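Local coordinates for teichoic acid biosynthesis protein F (Staphylococcus epidermidis, PDB 3L7I) that probably takes part in teichoic acid biosynthesis and carries a domain of the GT-B clan, at residues 370-375 and 508-513; 386-391 and 413-418; 481-486 and 708-713; 621-626 and 642-647; 656-659 and 665-668. All coordinates share one frame; numbering follows the deposited sequence.

Contact 1 (370-375 and 508-513); sequences KYIYEY and GYPRND
The ring of Tyr-371 meets the backbone of Pro-510 and Arg-511 obliquely. Ring atom CD1 of Tyr-371 lies 3.8 Å from Arg-511 CA, and Tyr-371 CB, just before the ring, lies 3.7 Å from Pro-510 O. The guanidinium of Arg-511 is the second flat group. Tyr-509 CD2 sits on one of its faces, offset toward the rim. The edge of the Tyr-509 ring has Asn-512 ND2 in its plane. Tyr-371 holds CG anti to its carbonyl carbon (chi1 -69°), which lays the ring along the 510-511 backbone. Ile-372 runs alongside the Pro-510 ring, with Ile-372 CG1 3.8 Å from Pro-510 CG. No hydrogen bond joins the two segments, so the direct contact is packing. The polar ends have partners beyond it. Tyr-371 OH is hydrogen-bonded to Asp-608, and Arg-511 forms salt bridges with Asp-629 and Asp-367. Pro-510 O accepts from Asp-513 N at 3.0 Å, in the turn that Tyr-371 rests on. That turn follows strand 504-506 and leads into helix 513-517. It packs against helix 367-379, while helix 706-721 touches both sides through Ser-707, which meets Tyr-371 and Pro-510.

Contact 2 (386-391 and 413-418); sequences IWSFKN and QAYSEA
Ile-386 packs on the methyl group of Ala-414. From its CB the side chain forks. The CG2 branch ends 3.8 Å from Ala-414 CB. The other branch runs through CG1 to CD1, which is also 3.8 Å from Ala-414 CB. CG1 stands anti to the carbonyl carbon (chi1 -59°) and CG2 anti to the backbone N. This brings both methyls up to the alanine from one side. Two residues on, Ser-388 faces the same helix. Its CB meets the hydroxyl end of Tyr-415, with OH 4.0 Å away, at the ring edge and near the ring plane. Ser-388 OG does not bond to that hydroxyl; its hydrogen bond goes to Glu-358. The interface is buried and apolar, apart from these two hydroxyl groups. On the strand side, Ile-386 also touches Thr-354 and Val-404 of the flanking strands. Helix 409-417 leads directly into strand 418-423 of the same parallel sheet. A helix packed across parallel strands, with alternate strand residues turned to it, is the layered alpha/beta build of a Rossmann-like domain, as in GT-B proteins.

Contact 3 (481-486 and 708-713); sequences YLISPN and QYIGDL
This is helix-on-sheet packing between strand 481-484, in the seven-stranded parallel sheet, and helix 706-721 near the C-terminal end of the chain. Alternate strand residues, Tyr-481 and Ile-483, face the helix. Leu-713 brings its CD2 methyl over one face of the Tyr-481 ring, offset toward the rim. That carbon is 3.8 Å from the ring centroid and 28° off the ring normal, a CH-pi contact. The nearest ring atom is Tyr-481 CE2, 3.4 Å from Leu-713 CD2. With CG anti to the backbone N (chi1 178°), Leu-713 extends from the helix to meet the ring coming from the strand. Ile-483 and Ile-710 meet end to end, with Ile-483 CD1 3.8 Å from Ile-710 CG1. Ile-710 also touches Leu-505, Ile-440 and Ile-372, so it packs against neighbouring strands and helix 367-379 as well. No hydrogen bond crosses between the two segments. Their direct contact therefore rests on dispersion and on burial of apolar surface, with shape rather than polar pairing setting how the side chains meet.

Contact 4 (621-626 and 642-647); sequences TDYSSV and YDIDKY. With SO4 (sulfate ion), chain G.
Two loops at the ends of parallel strands meet here through Tyr-623 of the first loop, which also holds a sulfate ion. Tyr-623 OH donates a 2.8 Å hydrogen bond to Asp-643 OD1. The hydroxyl meets OD1 on the syn side, 31° out of the carboxylate plane. Asp-643 CG sits between its backbone N and carbonyl carbon (chi1 53°), which brings OD1 to the tyrosine hydroxyl. Arg-548 also forms a salt bridge with OD1, so two groups grip this oxygen. Tyr-647 stacks face-to-face on Tyr-623, with centroids 4.3 Å apart and planes at 19°. On the opposite face of the Tyr-623 ring lies Asp-622 CB. Tyr-647 OH is hydrogen-bonded to Lys-449. The loops follow strands 618-621 and 637-640, neighbours in the six-stranded parallel sheet of this GT-B-clan domain. The first leads into helix 626-630, where Ser-624 OG caps Val-626 N at 3.1 Å. The sulfate probably comes from the crystallisation liquor. Its O4 accepts from Ser-625 N at 2.6 Å and from Ser-624 OG at 3.2 Å.

Contact 5 (656-659 and 665-668); sequences MNYM and PIYT
The Ile-666 side chain runs aslant to that of Tyr-658 and nearly perpendicular to that of Met-659. Its CD1 methyl is the meeting point for both. That carbon is 3.6 Å from Tyr-658 CE2 and 3.8 Å from Tyr-658 CD2, so it meets the CD2-CE2 bond of the ring. Ile-666 CG1 follows behind, 4.1 Å from Tyr-658 CE2. Met-659 reaches the same methyl with its sulfur, SD lying 4.1 Å from Ile-666 CD1. The Met-659 chain is bent at chi2 (39°) and chi3, and this turns the sulfur to the isoleucine although its CB points away. Tyr-658 has CG anti to the backbone N (chi1 -169°), which carries the ring over to Ile-666.

The two segments come from one excursion of the chain. Residues 656-659 lie in the long loop after strand 637-640, with an inverse gamma turn centred on Asn-657. Residues 666-667 form a short, weakly bonded edge strand of the six-stranded parallel sheet. Tyr-658 also touches Phe-639 of the neighbouring strand, and its hydroxyl is hydrogen-bonded to the backbone O of Asp-622. Tyr-658 is buried, while Met-659 is exposed. No hydrogen bond joins the two segments. The ring thus gives carbon atoms to Ile-666 and its hydroxyl to the backbone, while the contact itself depends on van der Waals packing alone.

How the contacts relate
From the N-terminal side, helix 367-379 opens contact 1 and strand 384-389 opens contact 2. Contact 2 closes first, at helix 409-417, and is nested inside the loop that contact 1 closes at 508-513. Contact 1 ties helix 367-379 to the turn after strand 504-506. Contact 3 opens at strand 481-484, before that closure, and ends at helix 706-721, so contacts 1 and 3 cross. They also touch, where Tyr-375 and Asp-712 probably hydrogen-bond. Contacts 4 and 5 follow in series, both nested inside the loop of contact 3. They lie at the six-stranded sheet and touch each other. Contacts 2 and 3 reach the seven-stranded sheet. Helix 706-721 thus returns the chain from the second sheet to the first.

Contact 1 (370-375 and 508-513)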
# COMPACT_ATOMS: atom_id res chain seq x y z
N LYS A 370 2.56 26.67 -37.60
CA LYS A 370 3.56 27.71 -37.70
C LYS A 370 2.91 29.02 -38.18
O LYS A 370 3.10 30.08 -37.57
CB LYS A 370 4.73 27.28 -38.59
CG LYS A 370 5.50 28.46 -39.26
CD LYS A 370 6.84 28.01 -39.85
CE LYS A 370 7.34 28.93 -40.97
NZ LYS A 370 8.81 28.73 -41.27
N TYR A 371 2.12 28.92 -39.25
CA TYR A 371 1.47 30.09 -39.84
C TYR A 371 0.34 30.67 -38.98
O TYR A 371 0.15 31.89 -38.95
CB TYR A 371 1.01 29.80 -41.26
CG TYR A 371 2.17 29.62 -42.20
CD1 TYR A 371 2.82 28.39 -42.31
CD2 TYR A 371 2.65 30.68 -42.96
CE1 TYR A 371 3.90 28.23 -43.15
CE2 TYR A 371 3.73 30.53 -43.80
CZ TYR A 371 4.35 29.30 -43.89
OH TYR A 371 5.43 29.14 -44.72
N ILE A 372 -0.40 29.81 -38.29
CA ILE A 372 -1.42 30.30 -37.38
C ILE A 372 -0.70 31.17 -36.35
O ILE A 372 -1.13 32.28 -36.06
CB ILE A 372 -2.22 29.14 -36.70
CG1 ILE A 372 -3.07 28.41 -37.75
CG2 ILE A 372 -3.11 29.66 -35.57
CD1 ILE A 372 -3.76 27.15 -37.23
N TYR A 373 0.45 30.67 -35.87
CA TYR A 373 1.25 31.38 -34.87
C TYR A 373 1.85 32.69 -35.38
O TYR A 373 1.76 33.71 -34.70
CB TYR A 373 2.38 30.49 -34.34
CG TYR A 373 3.40 31.22 -33.50
CD1 TYR A 373 3.08 31.71 -32.25
CD2 TYR A 373 4.70 31.40 -33.97
CE1 TYR A 373 4.01 32.38 -31.47
CE2 TYR A 373 5.65 32.06 -33.20
CZ TYR A 373 5.30 32.54 -31.95
OH TYR A 373 6.24 33.19 -31.18
N GLU A 374 2.45 32.66 -36.56
CA GLU A 374 3.04 33.89 -37.08
C GLU A 374 1.98 34.99 -37.31
O GLU A 374 2.26 36.19 -37.19
CB GLU A 374 3.89 33.61 -38.32
CG GLU A 374 5.01 32.62 -38.02
CD GLU A 374 6.10 32.55 -39.08
OE1 GLU A 374 5.85 33.06 -40.20
OE2 GLU A 374 7.19 31.99 -38.79
N TYR A 375 0.76 34.57 -37.63
CA TYR A 375 -0.30 35.54 -37.85
C TYR A 375 -0.69 36.13 -36.52
O TYR A 375 -0.87 37.33 -36.40
CB TYR A 375 -1.53 34.91 -38.49
CG TYR A 375 -2.73 35.82 -38.45
CD1 TYR A 375 -3.01 36.70 -39.50
CD2 TYR A 375 -3.59 35.82 -37.35
CE1 TYR A 375 -4.10 37.54 -39.46
CE2 TYR A 375 -4.68 36.65 -37.30
CZ TYR A 375 -4.94 37.51 -38.36
OH TYR A 375 -6.04 38.33 -38.29
N GLY A 508 -9.21 25.95 -45.94
CA GLY A 508 -7.93 25.76 -46.60
C GLY A 508 -6.82 25.75 -45.57
O GLY A 508 -7.02 26.14 -44.43
N TYR A 509 -5.64 25.30 -45.97
CA TYR A 509 -4.53 25.15 -45.03
C TYR A 509 -3.77 26.45 -44.79
O TYR A 509 -3.38 27.15 -45.73
CB TYR A 509 -3.57 24.06 -45.51
CG TYR A 509 -4.12 22.68 -45.29
CD1 TYR A 509 -4.55 22.31 -44.03
CD2 TYR A 509 -4.21 21.76 -46.32
CE1 TYR A 509 -5.06 21.06 -43.79
CE2 TYR A 509 -4.73 20.49 -46.09
CZ TYR A 509 -5.15 20.15 -44.81
OH TYR A 509 -5.68 18.91 -44.50
N PRO A 510 -3.59 26.79 -43.52
CA PRO A 510 -2.80 27.99 -43.23
C PRO A 510 -1.43 27.91 -43.89
O PRO A 510 -0.89 28.93 -44.33
CB PRO A 510 -2.68 27.95 -41.70
CG PRO A 510 -3.97 27.34 -41.28
CD PRO A 510 -4.25 26.26 -42.32
N ARG A 511 -0.88 26.69 -43.96
CA ARG A 511 0.46 26.45 -44.49
C ARG A 511 0.48 26.74 -45.97
O ARG A 511 1.55 26.89 -46.57
CB ARG A 511 0.83 24.99 -44.30
CG ARG A 511 -0.23 24.07 -44.85
CD ARG A 511 0.35 22.98 -45.70
NE ARG A 511 0.31 21.72 -44.98
CZ ARG A 511 0.03 20.54 -45.55
NH1 ARG A 511 0.01 19.44 -44.81
NH2 ARG A 511 -0.24 20.48 -46.86
N ASN A 512 -0.71 26.78 -46.57
CA ASN A 512 -0.86 27.02 -47.99
C ASN A 512 -1.00 28.51 -48.32
O ASN A 512 -0.86 28.90 -49.48
CB ASN A 512 -2.05 26.23 -48.56
CG ASN A 512 -1.74 24.75 -48.77
OD1 ASN A 512 -0.59 24.33 -48.73
ND2 ASN A 512 -2.79 23.94 -49.01
N ASP A 513 -1.24 29.33 -47.30
CA ASP A 513 -1.44 30.77 -47.46
C ASP A 513 -0.42 31.38 -48.43
O ASP A 513 -0.80 32.01 -49.43
CB ASP A 513 -1.37 31.50 -46.10
CG ASP A 513 -2.68 31.43 -45.30
OD1 ASP A 513 -3.71 30.94 -45.83
OD2 ASP A 513 -2.69 31.90 -44.12

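Contact 2 (386-391 and 413-418)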
# COMPACT_ATOMS: atom_id res chain seq x y z
N ILE A 386 3.06 29.29 -26.31
CA ILE A 386 3.93 28.19 -25.95
C ILE A 386 4.07 27.21 -27.11
O ILE A 386 3.08 26.83 -27.73
CB ILE A 386 3.38 27.47 -24.72
CG1 ILE A 386 3.27 28.45 -23.56
CG2 ILE A 386 4.29 26.33 -24.32
CD1 ILE A 386 2.39 27.99 -22.41
N TRP A 387 5.31 26.82 -27.44
CA TRP A 387 5.55 25.74 -28.41
C TRP A 387 6.13 24.47 -27.76
O TRP A 387 7.00 24.52 -26.89
CB TRP A 387 6.47 26.22 -29.54
CG TRP A 387 5.73 26.84 -30.70
CD1 TRP A 387 5.25 28.13 -30.79
CD2 TRP A 387 5.37 26.20 -31.92
NE1 TRP A 387 4.62 28.32 -32.00
CE2 TRP A 387 4.68 27.15 -32.70
CE3 TRP A 387 5.59 24.92 -32.43
CZ2 TRP A 387 4.18 26.85 -33.96
CZ3 TRP A 387 5.10 24.63 -33.68
CH2 TRP A 387 4.40 25.58 -34.44
N SER A 388 5.63 23.31 -28.17
CA SER A 388 6.10 22.04 -27.62
C SER A 388 6.94 21.32 -28.65
O SER A 388 6.53 21.22 -29.79
CB SER A 388 4.89 21.21 -27.22
OG SER A 388 5.11 19.84 -27.46
N PHE A 389 8.13 20.84 -28.26
CA PHE A 389 9.07 20.14 -29.17
C PHE A 389 9.63 18.89 -28.50
O PHE A 389 9.54 18.75 -27.28
CB PHE A 389 10.26 21.04 -29.55
CG PHE A 389 9.85 22.33 -30.21
CD1 PHE A 389 9.56 22.36 -31.56
CD2 PHE A 389 9.74 23.49 -29.47
CE1 PHE A 389 9.17 23.53 -32.16
CE2 PHE A 389 9.35 24.65 -30.08
CZ PHE A 389 9.07 24.67 -31.44
N LYS A 390 10.22 17.98 -29.26
CA LYS A 390 10.91 16.85 -28.65
C LYS A 390 12.21 17.36 -28.12
O LYS A 390 12.65 16.98 -27.04
CB LYS A 390 11.18 15.74 -29.64
CG LYS A 390 9.95 15.18 -30.28
CD LYS A 390 10.27 13.87 -30.96
CE LYS A 390 9.48 13.70 -32.27
NZ LYS A 390 10.23 12.85 -33.29
N ASN A 391 12.84 18.24 -28.88
CA ASN A 391 14.14 18.79 -28.52
C ASN A 391 14.19 20.29 -28.74
O ASN A 391 14.69 20.75 -29.75
CB ASN A 391 15.23 18.10 -29.33
CG ASN A 391 15.34 16.62 -29.00
OD1 ASN A 391 15.61 16.25 -27.84
ND2 ASN A 391 15.14 15.77 -30.00
N GLN A 413 2.17 21.37 -17.64
CA GLN A 413 1.60 22.65 -17.26
C GLN A 413 0.94 23.31 -18.45
O GLN A 413 -0.26 23.60 -18.43
CB GLN A 413 2.70 23.57 -16.76
CG GLN A 413 2.65 23.98 -15.31
CD GLN A 413 3.88 24.78 -14.93
OE1 GLN A 413 3.80 26.00 -14.65
NE2 GLN A 413 5.06 24.12 -14.94
N ALA A 414 1.74 23.55 -19.48
CA ALA A 414 1.30 24.27 -20.66
C ALA A 414 -0.02 23.68 -21.13
O ALA A 414 -0.98 24.41 -21.35
CB ALA A 414 2.35 24.21 -21.77
N TYR A 415 -0.06 22.36 -21.25
CA TYR A 415 -1.29 21.71 -21.72
C TYR A 415 -2.47 21.78 -20.73
O TYR A 415 -3.63 21.86 -21.14
CB TYR A 415 -1.00 20.28 -22.16
CG TYR A 415 -0.47 20.27 -23.55
CD1 TYR A 415 -1.34 20.39 -24.63
CD2 TYR A 415 0.89 20.20 -23.79
CE1 TYR A 415 -0.87 20.41 -25.89
CE2 TYR A 415 1.36 20.23 -25.05
CZ TYR A 415 0.48 20.33 -26.09
OH TYR A 415 0.96 20.36 -27.38
N SER A 416 -2.18 21.74 -19.43
CA SER A 416 -3.19 21.98 -18.44
C SER A 416 -3.66 23.44 -18.47
O SER A 416 -4.86 23.72 -18.33
CB SER A 416 -2.64 21.67 -17.06
OG SER A 416 -3.63 21.90 -16.06
N GLU A 417 -2.72 24.36 -18.65
CA GLU A 417 -3.04 25.78 -18.52
C GLU A 417 -3.70 26.38 -19.74
O GLU A 417 -4.35 27.41 -19.64
CB GLU A 417 -1.80 26.59 -18.16
CG GLU A 417 -1.36 26.45 -16.70
CD GLU A 417 -0.18 27.35 -16.35
OE1 GLU A 417 -0.07 28.45 -16.94
OE2 GLU A 417 0.64 26.95 -15.49
N ALA A 418 -3.54 25.74 -20.90
CA ALA A 418 -3.97 26.39 -22.14
C ALA A 418 -5.48 26.38 -22.38
O ALA A 418 -6.18 25.41 -22.09
CB ALA A 418 -3.24 25.79 -23.33

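Contact 3 (481-486 and 708-713)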
# COMPACT_ATOMS: atom_id res chain seq x y z
N TYR A 481 -12.42 21.67 -33.34
CA TYR A 481 -12.40 22.18 -34.71
C TYR A 481 -11.45 21.33 -35.56
O TYR A 481 -10.41 20.89 -35.08
CB TYR A 481 -11.94 23.63 -34.72
CG TYR A 481 -12.96 24.59 -34.14
CD1 TYR A 481 -14.25 24.68 -34.67
CD2 TYR A 481 -12.64 25.43 -33.08
CE1 TYR A 481 -15.18 25.57 -34.15
CE2 TYR A 481 -13.56 26.32 -32.56
CZ TYR A 481 -14.83 26.38 -33.10
OH TYR A 481 -15.74 27.27 -32.57
N LEU A 482 -11.85 21.07 -36.80
CA LEU A 482 -11.03 20.36 -37.77
C LEU A 482 -11.01 21.14 -39.09
O LEU A 482 -12.07 21.49 -39.64
CB LEU A 482 -11.59 18.97 -38.01
CG LEU A 482 -10.87 18.22 -39.12
CD1 LEU A 482 -9.39 18.26 -38.86
CD2 LEU A 482 -11.35 16.82 -39.17
N ILE A 483 -9.82 21.40 -39.61
CA ILE A 483 -9.69 22.19 -40.83
C ILE A 483 -9.90 21.33 -42.06
O ILE A 483 -9.47 20.17 -42.10
CB ILE A 483 -8.35 22.88 -40.89
CG1 ILE A 483 -8.26 23.96 -39.81
CG2 ILE A 483 -8.13 23.50 -42.25
CD1 ILE A 483 -7.15 24.95 -40.02
N SER A 484 -10.57 21.88 -43.07
CA SER A 484 -10.72 21.16 -44.33
C SER A 484 -10.29 22.00 -45.53
O SER A 484 -10.61 23.20 -45.62
CB SER A 484 -12.16 20.68 -44.53
OG SER A 484 -12.26 19.83 -45.65
N PRO A 485 -9.55 21.37 -46.47
CA PRO A 485 -9.03 21.97 -47.70
C PRO A 485 -10.05 22.00 -48.84
O PRO A 485 -9.94 22.86 -49.73
CB PRO A 485 -7.87 21.05 -48.08
CG PRO A 485 -7.66 20.14 -46.95
CD PRO A 485 -8.97 20.05 -46.23
N ASN A 486 -11.02 21.09 -48.83
CA ASN A 486 -11.99 20.95 -49.93
C ASN A 486 -13.17 20.05 -49.56
O ASN A 486 -13.12 19.34 -48.56
CB ASN A 486 -11.29 20.40 -51.18
CG ASN A 486 -10.14 19.47 -50.85
OD1 ASN A 486 -10.33 18.32 -50.44
ND2 ASN A 486 -8.92 19.97 -51.00
N GLN A 708 -5.44 33.68 -40.79
CA GLN A 708 -6.31 34.73 -40.30
C GLN A 708 -7.58 34.16 -39.68
O GLN A 708 -7.93 34.50 -38.54
CB GLN A 708 -6.67 35.66 -41.43
CG GLN A 708 -7.73 36.65 -41.08
CD GLN A 708 -7.74 37.80 -42.06
OE1 GLN A 708 -8.72 38.54 -42.16
NE2 GLN A 708 -6.65 37.95 -42.80
N TYR A 709 -8.28 33.30 -40.41
CA TYR A 709 -9.47 32.64 -39.88
C TYR A 709 -9.23 31.96 -38.52
O TYR A 709 -9.96 32.22 -37.56
CB TYR A 709 -10.09 31.65 -40.87
CG TYR A 709 -11.52 31.32 -40.51
CD1 TYR A 709 -12.58 32.08 -40.99
CD2 TYR A 709 -11.82 30.26 -39.67
CE1 TYR A 709 -13.89 31.79 -40.66
CE2 TYR A 709 -13.13 29.95 -39.32
CZ TYR A 709 -14.16 30.72 -39.82
OH TYR A 709 -15.47 30.42 -39.46
N ILE A 710 -8.22 31.09 -38.44
CA ILE A 710 -7.90 30.47 -37.15
C ILE A 710 -7.49 31.51 -36.10
O ILE A 710 -8.07 31.55 -35.01
CB ILE A 710 -6.86 29.35 -37.25
CG1 ILE A 710 -7.39 28.24 -38.16
CG2 ILE A 710 -6.58 28.78 -35.87
CD1 ILE A 710 -8.72 27.69 -37.68
N GLY A 711 -6.50 32.34 -36.40
CA GLY A 711 -6.07 33.34 -35.44
C GLY A 711 -7.20 34.20 -34.89
O GLY A 711 -7.24 34.51 -33.70
N ASP A 712 -8.13 34.61 -35.76
CA ASP A 712 -9.24 35.45 -35.31
C ASP A 712 -10.25 34.60 -34.54
O ASP A 712 -10.92 35.09 -33.64
CB ASP A 712 -9.94 36.15 -36.49
CG ASP A 712 -9.08 37.24 -37.14
OD1 ASP A 712 -8.02 37.59 -36.57
OD2 ASP A 712 -9.47 37.75 -38.22
N LEU A 713 -10.35 33.31 -34.90
CA LEU A 713 -11.29 32.43 -34.20
C LEU A 713 -10.85 32.31 -32.75
O LEU A 713 -11.68 32.37 -31.85
CB LEU A 713 -11.38 31.04 -34.83
CG LEU A 713 -12.31 30.10 -34.08
CD1 LEU A 713 -13.74 30.44 -34.36
CD2 LEU A 713 -12.04 28.68 -34.47

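Contact 4 (621-626 and 642-647)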
# COMPACT_ATOMS: atom_id res chain seq x y z
N THR A 621 6.20 13.70 -58.48
CA THR A 621 5.85 12.93 -57.30
C THR A 621 5.23 11.59 -57.74
O THR A 621 5.35 11.21 -58.91
CB THR A 621 4.92 13.75 -56.42
OG1 THR A 621 4.76 13.09 -55.17
CG2 THR A 621 3.56 13.94 -57.09
N ASP A 622 4.63 10.85 -56.81
CA ASP A 622 3.92 9.63 -57.19
C ASP A 622 2.59 9.45 -56.48
O ASP A 622 1.55 9.70 -57.07
CB ASP A 622 4.80 8.39 -57.04
CG ASP A 622 5.58 8.39 -55.76
OD1 ASP A 622 6.81 8.47 -55.84
OD2 ASP A 622 4.97 8.32 -54.67
N TYR A 623 2.62 9.00 -55.22
CA TYR A 623 1.42 8.85 -54.41
C TYR A 623 1.54 9.73 -53.18
O TYR A 623 1.90 9.27 -52.11
CB TYR A 623 1.27 7.39 -53.95
CG TYR A 623 1.79 6.44 -54.96
CD1 TYR A 623 2.93 5.68 -54.71
CD2 TYR A 623 1.16 6.32 -56.21
CE1 TYR A 623 3.43 4.82 -55.66
CE2 TYR A 623 1.65 5.46 -57.17
CZ TYR A 623 2.78 4.71 -56.90
OH TYR A 623 3.28 3.84 -57.86
N SER A 624 1.25 11.01 -53.30
CA SER A 624 1.46 11.86 -52.16
C SER A 624 0.43 12.95 -52.11
O SER A 624 0.04 13.50 -53.14
CB SER A 624 2.86 12.47 -52.20
OG SER A 624 3.03 13.35 -51.11
N SER A 625 0.01 13.26 -50.90
CA SER A 625 -0.89 14.35 -50.64
C SER A 625 -0.27 15.71 -50.98
O SER A 625 -0.98 16.72 -50.96
CB SER A 625 -1.31 14.32 -49.17
OG SER A 625 -1.55 15.62 -48.67
N VAL A 626 1.03 15.76 -51.27
CA VAL A 626 1.61 17.03 -51.71
C VAL A 626 1.06 17.51 -53.04
O VAL A 626 1.03 18.70 -53.30
CB VAL A 626 3.17 17.02 -51.83
CG1 VAL A 626 3.82 16.96 -50.47
CG2 VAL A 626 3.65 15.91 -52.78
N TYR A 642 6.73 4.18 -60.91
CA TYR A 642 7.50 3.08 -61.47
C TYR A 642 7.08 1.74 -60.90
O TYR A 642 7.17 0.72 -61.57
CB TYR A 642 9.00 3.32 -61.28
CG TYR A 642 9.45 3.56 -59.86
CD1 TYR A 642 9.60 4.86 -59.37
CD2 TYR A 642 9.75 2.50 -59.02
CE1 TYR A 642 10.02 5.10 -58.08
CE2 TYR A 642 10.17 2.72 -57.72
CZ TYR A 642 10.30 4.02 -57.25
OH TYR A 642 10.72 4.24 -55.94
N ASP A 643 6.61 1.74 -59.66
CA ASP A 643 6.17 0.50 -59.03
C ASP A 643 4.65 0.36 -59.07
O ASP A 643 4.09 -0.49 -58.40
CB ASP A 643 6.67 0.40 -57.59
CG ASP A 643 6.33 1.62 -56.76
OD1 ASP A 643 5.72 2.57 -57.30
OD2 ASP A 643 6.68 1.62 -55.56
N ILE A 644 4.01 1.18 -59.88
CA ILE A 644 2.57 1.23 -59.96
C ILE A 644 1.88 -0.14 -60.11
O ILE A 644 0.69 -0.25 -59.82
CB ILE A 644 2.13 2.13 -61.10
CG1 ILE A 644 0.64 2.49 -60.95
CG2 ILE A 644 2.43 1.47 -62.43
CD1 ILE A 644 0.19 3.57 -61.88
N ASP A 645 2.59 -1.17 -60.54
CA ASP A 645 1.97 -2.49 -60.64
C ASP A 645 1.90 -3.15 -59.27
O ASP A 645 0.88 -3.70 -58.87
CB ASP A 645 2.73 -3.39 -61.60
CG ASP A 645 3.16 -2.65 -62.84
OD1 ASP A 645 2.66 -2.99 -63.94
OD2 ASP A 645 3.98 -1.70 -62.71
N LYS A 646 3.00 -3.09 -58.53
CA LYS A 646 3.01 -3.57 -57.17
C LYS A 646 1.80 -3.02 -56.43
O LYS A 646 1.07 -3.77 -55.80
CB LYS A 646 4.31 -3.16 -56.46
CG LYS A 646 5.56 -3.83 -57.02
CD LYS A 646 6.83 -3.42 -56.26
CE LYS A 646 6.97 -4.19 -54.94
NZ LYS A 646 8.08 -3.63 -54.10
N TYR A 647 1.58 -1.71 -56.53
CA TYR A 647 0.50 -1.02 -55.81
C TYR A 647 -0.93 -1.45 -56.19
O TYR A 647 -1.76 -0.60 -56.52
CB TYR A 647 0.62 0.49 -55.96
CG TYR A 647 1.15 1.24 -54.75
CD1 TYR A 647 2.44 1.02 -54.27
CD2 TYR A 647 0.37 2.20 -54.12
CE1 TYR A 647 2.93 1.72 -53.17
CE2 TYR A 647 0.85 2.91 -53.02
CZ TYR A 647 2.13 2.67 -52.55
OH TYR A 647 2.60 3.37 -51.46
S SO4 G . 1.22 11.00 -48.13
O1 SO4 G . 2.63 10.70 -47.83
O2 SO4 G . 0.67 9.94 -48.99
O3 SO4 G . 0.44 11.06 -46.89
O4 SO4 G . 1.14 12.29 -48.81

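Contact 5 (656-659 and 665-668)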
# COMPACT_ATOMS: atom_id res chain seq x y z
N MET A 656 -9.44 8.83 -54.68
CA MET A 656 -9.66 9.35 -56.01
C MET A 656 -9.31 8.34 -57.10
O MET A 656 -8.66 7.32 -56.85
CB MET A 656 -8.90 10.64 -56.21
CG MET A 656 -7.43 10.49 -56.01
SD MET A 656 -6.57 11.51 -57.22
CE MET A 656 -7.55 13.01 -57.13
N ASN A 657 -9.77 8.63 -58.31
CA ASN A 657 -9.45 7.76 -59.42
C ASN A 657 -8.13 8.16 -60.07
O ASN A 657 -8.09 8.93 -61.03
CB ASN A 657 -10.59 7.72 -60.43
CG ASN A 657 -10.48 6.53 -61.34
OD1 ASN A 657 -9.37 6.05 -61.62
ND2 ASN A 657 -11.62 6.02 -61.82
N TYR A 658 -7.06 7.62 -59.50
CA TYR A 658 -5.68 7.92 -59.88
C TYR A 658 -5.37 7.77 -61.37
O TYR A 658 -4.65 8.58 -61.96
CB TYR A 658 -4.75 6.99 -59.12
CG TYR A 658 -3.28 7.33 -59.18
CD1 TYR A 658 -2.70 8.11 -58.20
CD2 TYR A 658 -2.47 6.83 -60.19
CE1 TYR A 658 -1.36 8.41 -58.23
CE2 TYR A 658 -1.12 7.13 -60.24
CZ TYR A 658 -0.56 7.92 -59.24
OH TYR A 658 0.79 8.23 -59.26
N MET A 659 -5.91 6.71 -61.96
CA MET A 659 -5.64 6.42 -63.35
C MET A 659 -6.11 7.54 -64.25
O MET A 659 -5.60 7.71 -65.36
CB MET A 659 -6.31 5.11 -63.74
CG MET A 659 -5.32 4.07 -64.20
SD MET A 659 -3.84 4.11 -63.20
CE MET A 659 -3.89 2.48 -62.44
N PRO A 665 0.62 13.69 -66.47
CA PRO A 665 0.73 12.34 -67.03
C PRO A 665 1.33 11.32 -66.04
O PRO A 665 2.07 11.73 -65.15
CB PRO A 665 1.71 12.53 -68.20
CG PRO A 665 2.19 14.00 -68.11
CD PRO A 665 1.77 14.53 -66.81
N ILE A 666 1.03 10.04 -66.18
CA ILE A 666 1.72 9.03 -65.38
C ILE A 666 2.86 8.43 -66.19
O ILE A 666 2.64 7.94 -67.29
CB ILE A 666 0.80 7.87 -64.94
CG1 ILE A 666 -0.38 8.40 -64.11
CG2 ILE A 666 1.61 6.80 -64.18
CD1 ILE A 666 -1.43 7.38 -63.82
N TYR A 667 4.07 8.45 -65.67
CA TYR A 667 5.17 7.79 -66.35
C TYR A 667 5.63 6.60 -65.53
O TYR A 667 5.75 6.69 -64.32
CB TYR A 667 6.33 8.76 -66.62
CG TYR A 667 6.16 9.63 -67.85
CD1 TYR A 667 6.57 9.19 -69.11
CD2 TYR A 667 5.60 10.90 -67.76
CE1 TYR A 667 6.41 9.98 -70.23
CE2 TYR A 667 5.44 11.69 -68.88
CZ TYR A 667 5.84 11.23 -70.11
OH TYR A 667 5.68 12.03 -71.21
N THR A 668 5.90 5.47 -66.17
CA THR A 668 6.45 4.34 -65.45
C THR A 668 7.96 4.22 -65.67
O THR A 668 8.69 3.73 -64.82
CB THR A 668 5.70 3.01 -65.79
OG1 THR A 668 5.56 2.88 -67.22
CG2 THR A 668 4.34 3.01 -65.15